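Local coordinates for oxidoreductase, short chain dehydrogenase/reductase family protein (Bifidobacterium adolescentis L2-32, PDB 6OW4) that acts as an NADH-dependent 20beta-hydroxysteroid dehydrogenase of the short-chain dehydrogenase/reductase family, probably interconverting hydroxyl and keto groups at carbon 20 of steroids, at residues Arg224-Ser229 / Leu270-Asp275; Phe37-Arg42 / Ala59-Ala64. All coordinates share one frame; numbering follows the deposited sequence. Where two conformers were deposited one is given.

Interaction 1: residues Arg224-Ser229 / Leu270-Asp275; sequences RSNTIS and LFLASD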
loop_
_atom_site.group_PDB
_atom_site.type_symbol
_atom_site.label_atom_id
_atom_site.label_comp_id
_atom_site.label_asym_id
_atom_site.label_seq_id
_atom_site.Cartn_x
_atom_site.Cartn_y
_atom_site.Cartn_z
ATOM N N ARG F 224 -13.356 -11.216 -13.407
ATOM C CA ARG F 224 -12.622 -10.759 -12.197
ATOM C C ARG F 224 -11.162 -11.203 -12.321
ATOM O O ARG F 224 -10.921 -12.274 -12.914
ATOM C CB ARG F 224 -13.273 -11.315 -10.926
ATOM C CG ARG F 224 -14.710 -10.860 -10.725
ATOM C CD ARG F 224 -15.356 -11.392 -9.460
ATOM N NE ARG F 224 -15.336 -12.849 -9.373
ATOM C CZ ARG F 224 -14.505 -13.571 -8.621
ATOM N NH1 ARG F 224 -13.588 -12.988 -7.863
ATOM N NH2 ARG F 224 -14.599 -14.890 -8.628
ATOM N N SER F 225 -10.234 -10.397 -11.801
ATOM C CA SER F 225 -8.770 -10.652 -11.820
ATOM C C SER F 225 -8.177 -10.307 -10.454
ATOM O O SER F 225 -8.246 -9.128 -10.060
ATOM C CB SER F 225 -8.090 -9.873 -12.918
ATOM O OG SER F 225 -6.696 -10.151 -12.949
ATOM N N ASN F 226 -7.619 -11.305 -9.768
ATOM C CA ASN F 226 -7.025 -11.153 -8.414
ATOM C C ASN F 226 -5.689 -11.896 -8.370
ATOM O O ASN F 226 -5.452 -12.749 -9.246
ATOM C CB ASN F 226 -7.977 -11.648 -7.324
ATOM C CG ASN F 226 -9.242 -10.821 -7.236
ATOM O OD1 ASN F 226 -9.205 -9.670 -6.803
ATOM N ND2 ASN F 226 -10.361 -11.398 -7.643
ATOM N N THR F 227 -4.860 -11.570 -7.378
ATOM C CA THR F 227 -3.553 -12.221 -7.118
ATOM C C THR F 227 -3.570 -12.893 -5.744
ATOM O O THR F 227 -4.283 -12.408 -4.845
ATOM C CB THR F 227 -2.403 -11.214 -7.206
ATOM O OG1 THR F 227 -2.662 -10.181 -6.257
ATOM C CG2 THR F 227 -2.253 -10.622 -8.588
ATOM N N ILE F 228 -2.805 -13.977 -5.615
ATOM C CA ILE F 228 -2.470 -14.640 -4.325
ATOM C C ILE F 228 -0.968 -14.449 -4.101
ATOM O O ILE F 228 -0.192 -14.814 -5.001
ATOM C CB ILE F 228 -2.884 -16.124 -4.353
ATOM C CG1 ILE F 228 -4.379 -16.273 -4.648
ATOM C CG2 ILE F 228 -2.491 -16.827 -3.061
ATOM C CD1 ILE F 228 -4.823 -17.698 -4.871
ATOM N N SER F 229 -0.590 -13.866 -2.963
ATOM C CA SER F 229 0.816 -13.593 -2.568
ATOM C C SER F 229 1.211 -14.535 -1.437
ATOM O O SER F 229 1.257 -14.127 -0.277
ATOM C CB SER F 229 0.989 -12.152 -2.178
ATOM O OG SER F 229 0.782 -11.306 -3.297
ATOM N N LEU F 270 -9.731 -21.576 -4.626
ATOM C CA LEU F 270 -11.165 -21.967 -4.697
ATOM C C LEU F 270 -12.039 -20.735 -4.430
ATOM O O LEU F 270 -12.944 -20.470 -5.247
ATOM C CB LEU F 270 -11.441 -23.081 -3.684
ATOM C CG LEU F 270 -12.889 -23.568 -3.615
ATOM C CD1 LEU F 270 -13.433 -23.884 -5.000
ATOM C CD2 LEU F 270 -13.007 -24.786 -2.712
ATOM N N PHE F 271 -11.763 -20.007 -3.342
ATOM C CA PHE F 271 -12.504 -18.791 -2.915
ATOM C C PHE F 271 -12.529 -17.765 -4.057
ATOM O O PHE F 271 -13.618 -17.251 -4.373
ATOM C CB PHE F 271 -11.892 -18.197 -1.642
ATOM C CG PHE F 271 -12.435 -16.843 -1.256
ATOM C CD1 PHE F 271 -13.743 -16.701 -0.818
ATOM C CD2 PHE F 271 -11.642 -15.707 -1.339
ATOM C CE1 PHE F 271 -14.246 -15.456 -0.471
ATOM C CE2 PHE F 271 -12.146 -14.464 -0.991
ATOM C CZ PHE F 271 -13.447 -14.340 -0.556
ATOM N N LEU F 272 -11.367 -17.481 -4.655
ATOM C CA LEU F 272 -11.213 -16.462 -5.732
ATOM C C LEU F 272 -11.858 -16.966 -7.029
ATOM O O LEU F 272 -12.465 -16.143 -7.736
ATOM C CB LEU F 272 -9.730 -16.137 -5.936
ATOM C CG LEU F 272 -9.076 -15.305 -4.830
ATOM C CD1 LEU F 272 -7.599 -15.080 -5.120
ATOM C CD2 LEU F 272 -9.783 -13.968 -4.652
ATOM N N ALA F 273 -11.739 -18.264 -7.324
ATOM C CA ALA F 273 -12.306 -18.910 -8.533
ATOM C C ALA F 273 -13.838 -18.957 -8.440
ATOM O O ALA F 273 -14.495 -18.753 -9.481
ATOM C CB ALA F 273 -11.718 -20.289 -8.707
ATOM N N SER F 274 -14.379 -19.205 -7.241
ATOM C CA SER F 274 -15.826 -19.435 -6.979
ATOM C C SER F 274 -16.563 -18.103 -6.778
ATOM O O SER F 274 -15.900 -17.050 -6.751
ATOM C CB SER F 274 -16.013 -20.362 -5.800
ATOM O OG SER F 274 -15.662 -19.727 -4.578
ATOM N N ASP F 275 -17.891 -18.161 -6.636
ATOM C CA ASP F 275 -18.792 -16.985 -6.478
ATOM C C ASP F 275 -18.687 -16.410 -5.062
ATOM O O ASP F 275 -19.236 -15.315 -4.840
ATOM C CB ASP F 275 -20.248 -17.349 -6.763
ATOM C CG ASP F 275 -20.468 -17.880 -8.165
ATOM O OD1 ASP F 275 -19.633 -18.684 -8.616
ATOM O OD2 ASP F 275 -21.463 -17.479 -8.796
#
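The guanidinium of Arg224 turns its edge to the backbone carbonyl of Leu272 at the C-terminal end of a helix, showing how a strand can hold a helix by one polar grip and one apolar plug. Arg224 NH2 donates to Leu272 O at 2.6 Å with an N-H...O angle of 152°, and the oxygen is tilted 17° out of the guanidinium plane; Arg224 NH1 adds a weak bond to the same Leu272 O at 3.4 Å. A bend at chi3 (-56°) brings the guanidinium to the helix end, where a positive group probably interacts favourably with the last-turn carbonyls. Cut back to an alanine, this position would probably leave Val280 O without the bond it takes from Arg224 NH1, and Leu272 O with Ser175 OG but no charged donor.

Further along the strand the side chain of Leu272 is the plug, its two methyls dividing their work. Leu272 CD2 reaches Asn226 at an oblique angle, 4.0 Å from Asn226 CB. The amide of Asn226 is engaged with the loop beyond: its ND2 donates to Val280 O and its OD1 accepts from Thr283 N. CD1 presses on Ile228, whose side chain runs past that of Leu272 in the opposite direction; Leu272 CD1 to Ile228 CG1 is a tight 3.5 Å, and Ile228 CD1 follows at 3.8 Å.

Leu272 also touches Ile177 and Ile285, so helix 262-273 lies against strand 223-230 and its parallel neighbours, 174-179 and 284-287, while Ser225 and Thr227 contact helix 198-217. Beside Leu272, Phe271 stacks on Phe271 of the second subunit.

Interaction 2: residues Phe37-Arg42 / Ala59-Ala64; sequences FSMRGR and AALAQA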
loop_
_atom_site.group_PDB
_atom_site.type_symbol
_atom_site.label_atom_id
_atom_site.label_comp_id
_atom_site.label_asym_id
_atom_site.label_seq_id
_atom_site.Cartn_x
_atom_site.Cartn_y
_atom_site.Cartn_z
ATOM N N PHE F 37 -19.258 -21.709 -2.941
ATOM C CA PHE F 37 -17.899 -22.310 -3.005
ATOM C C PHE F 37 -17.876 -23.498 -3.976
ATOM O O PHE F 37 -16.793 -24.082 -4.183
ATOM C CB PHE F 37 -17.441 -22.721 -1.603
ATOM C CG PHE F 37 -17.350 -21.571 -0.635
ATOM C CD1 PHE F 37 -18.447 -21.194 0.122
ATOM C CD2 PHE F 37 -16.174 -20.849 -0.501
ATOM C CE1 PHE F 37 -18.365 -20.128 1.006
ATOM C CE2 PHE F 37 -16.093 -19.783 0.384
ATOM C CZ PHE F 37 -17.189 -19.426 1.136
ATOM N N SER F 38 -19.032 -23.846 -4.551
ATOM C CA SER F 38 -19.167 -24.869 -5.619
ATOM C C SER F 38 -18.473 -24.371 -6.891
ATOM O O SER F 38 -18.389 -23.142 -7.082
ATOM C CB SER F 38 -20.613 -25.203 -5.882
ATOM O OG SER F 38 -20.741 -26.060 -7.006
ATOM N N MET F 39 -17.987 -25.300 -7.715
ATOM C CA MET F 39 -17.424 -25.018 -9.060
ATOM C C MET F 39 -18.038 -25.998 -10.069
ATOM O O MET F 39 -17.360 -26.338 -11.058
ATOM C CB MET F 39 -15.897 -25.153 -9.052
ATOM C CG MET F 39 -15.193 -24.134 -8.169
ATOM S SD MET F 39 -15.313 -22.433 -8.797
ATOM C CE MET F 39 -14.401 -22.568 -10.333
ATOM N N ARG F 40 -19.285 -26.417 -9.828
ATOM C CA ARG F 40 -20.026 -27.379 -10.686
ATOM C C ARG F 40 -20.460 -26.668 -11.971
ATOM O O ARG F 40 -20.888 -25.500 -11.887
ATOM C CB ARG F 40 -21.222 -27.971 -9.935
ATOM C CG ARG F 40 -20.831 -28.854 -8.759
ATOM C CD ARG F 40 -21.806 -29.991 -8.519
ATOM N NE ARG F 40 -21.367 -30.855 -7.431
ATOM C CZ ARG F 40 -20.376 -31.743 -7.505
ATOM N NH1 ARG F 40 -19.691 -31.904 -8.626
ATOM N NH2 ARG F 40 -20.069 -32.471 -6.444
ATOM N N GLY F 41 -20.333 -27.356 -13.110
ATOM C CA GLY F 41 -20.667 -26.836 -14.450
ATOM C C GLY F 41 -19.698 -25.757 -14.905
ATOM O O GLY F 41 -20.087 -24.966 -15.789
ATOM N N ARG F 42 -18.483 -25.728 -14.340
ATOM C CA ARG F 42 -17.433 -24.726 -14.671
ATOM C C ARG F 42 -16.187 -25.446 -15.194
ATOM O O ARG F 42 -15.963 -26.606 -14.792
ATOM C CB ARG F 42 -17.099 -23.862 -13.451
ATOM C CG ARG F 42 -18.138 -22.790 -13.153
ATOM C CD ARG F 42 -17.682 -21.787 -12.109
ATOM N NE ARG F 42 -16.575 -20.954 -12.565
ATOM C CZ ARG F 42 -16.111 -19.880 -11.927
ATOM N NH1 ARG F 42 -16.657 -19.486 -10.788
ATOM N NH2 ARG F 42 -15.096 -19.202 -12.433
ATOM N N ALA F 59 -6.647 -29.776 -7.913
ATOM C CA ALA F 59 -7.318 -30.873 -7.174
ATOM C C ALA F 59 -8.507 -30.322 -6.376
ATOM O O ALA F 59 -9.565 -30.983 -6.360
ATOM C CB ALA F 59 -6.332 -31.575 -6.273
ATOM N N ALA F 60 -8.334 -29.159 -5.736
ATOM C CA ALA F 60 -9.374 -28.466 -4.940
ATOM C C ALA F 60 -10.504 -27.994 -5.863
ATOM O O ALA F 60 -11.681 -28.131 -5.476
ATOM C CB ALA F 60 -8.768 -27.313 -4.178
ATOM N N LEU F 61 -10.154 -27.460 -7.038
ATOM C CA LEU F 61 -11.120 -26.977 -8.060
ATOM C C LEU F 61 -11.907 -28.163 -8.633
ATOM O O LEU F 61 -13.110 -27.989 -8.903
ATOM C CB LEU F 61 -10.358 -26.224 -9.154
ATOM C CG LEU F 61 -9.738 -24.899 -8.712
ATOM C CD1 LEU F 61 -8.592 -24.500 -9.629
ATOM C CD2 LEU F 61 -10.787 -23.799 -8.650
ATOM N N ALA F 62 -11.256 -29.322 -8.793
ATOM C CA ALA F 62 -11.864 -30.578 -9.296
ATOM C C ALA F 62 -12.894 -31.103 -8.287
ATOM O O ALA F 62 -13.985 -31.528 -8.721
ATOM C CB ALA F 62 -10.793 -31.606 -9.571
ATOM N N GLN F 63 -12.562 -31.065 -6.991
ATOM C CA GLN F 63 -13.416 -31.585 -5.889
ATOM C C GLN F 63 -14.652 -30.693 -5.721
ATOM O O GLN F 63 -15.718 -31.234 -5.366
ATOM C CB GLN F 63 -12.624 -31.669 -4.584
ATOM C CG GLN F 63 -13.290 -32.549 -3.538
ATOM C CD GLN F 63 -12.352 -32.895 -2.411
ATOM O OE1 GLN F 63 -11.455 -32.128 -2.066
ATOM N NE2 GLN F 63 -12.555 -34.063 -1.823
ATOM N N ALA F 64 -14.511 -29.385 -5.960
ATOM C CA ALA F 64 -15.624 -28.407 -6.030
ATOM C C ALA F 64 -16.508 -28.715 -7.247
ATOM O O ALA F 64 -17.663 -28.251 -7.262
ATOM C CB ALA F 64 -15.080 -27.000 -6.084
#
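Met39 and Ala64 are joined through both backbone and side chain, a compact example of a loop laid against the C-terminal part of a helix. Met39 N donates to Ala64 O at 3.0 Å with a nearly straight N-H...O angle of 163°, although the donor stands well above the carbonyl plane.

From there the methionine side chain can be followed outward. Met39 CB lies 3.6 Å from Ala64 CB and 4.0 Å from Leu61 O. CG, anti to the carbonyl carbon (chi1 -65°), rests on the same alanine methyl, Met39 CG to Ala64 CB being 3.5 Å. Bends at chi2 and chi3 then fold the chain over. Met39 SD comes 3.5 Å from Ser274 CA, and the terminal Met39 CE meets Leu61 CD2 at 4.2 Å, where the two side chains run alongside each other in the same sense. Met39 CE also sits over the centre of one face of the Arg42 guanidinium, 3.5 Å above its plane. Leu270 and Phe124 are further neighbours of Met39.

On the flank, Arg40 CG passes 3.6 Å from Ala64 O, and the Arg40 guanidinium lies with one face towards that oxygen, offset to the rim. Phe37 O, close to the Ala64 methyl, is buried here without a hydrogen-bond partner.

Ser38 OG accepts from Arg40 N, forming an ST turn, and a type II beta turn from Met39 to Arg42 follows, with Gly41 taking the positive phi. Together they lead the chain into strand 42-47, the first of the Rossmann-fold sheet, whose following helix is 52-63.

In the fold
Both segments of interaction 2 precede those of interaction 1 in the chain, yet their centres are only 13 Å apart and they touch. Helix 262-273 and the residue after it join them: the helix supplies one half of interaction 1 and packs against interaction 2, with Ala273 CB 3.6 Å from Leu61 CD2. The late helix bridges the early helix 52-63 and strand 223-230, linking both halves of the seven-stranded parallel Rossmann sheet, whose strand order is 3-2-1-4-5-6-7. Both contacts touch the second subunit: Phe271 stacks on its Phe271, and Gln63 bonds to its Tyr31 and Ile33. NAD lies about 8 Å from the Ile228 side chain and about 13 Å from that of Leu61.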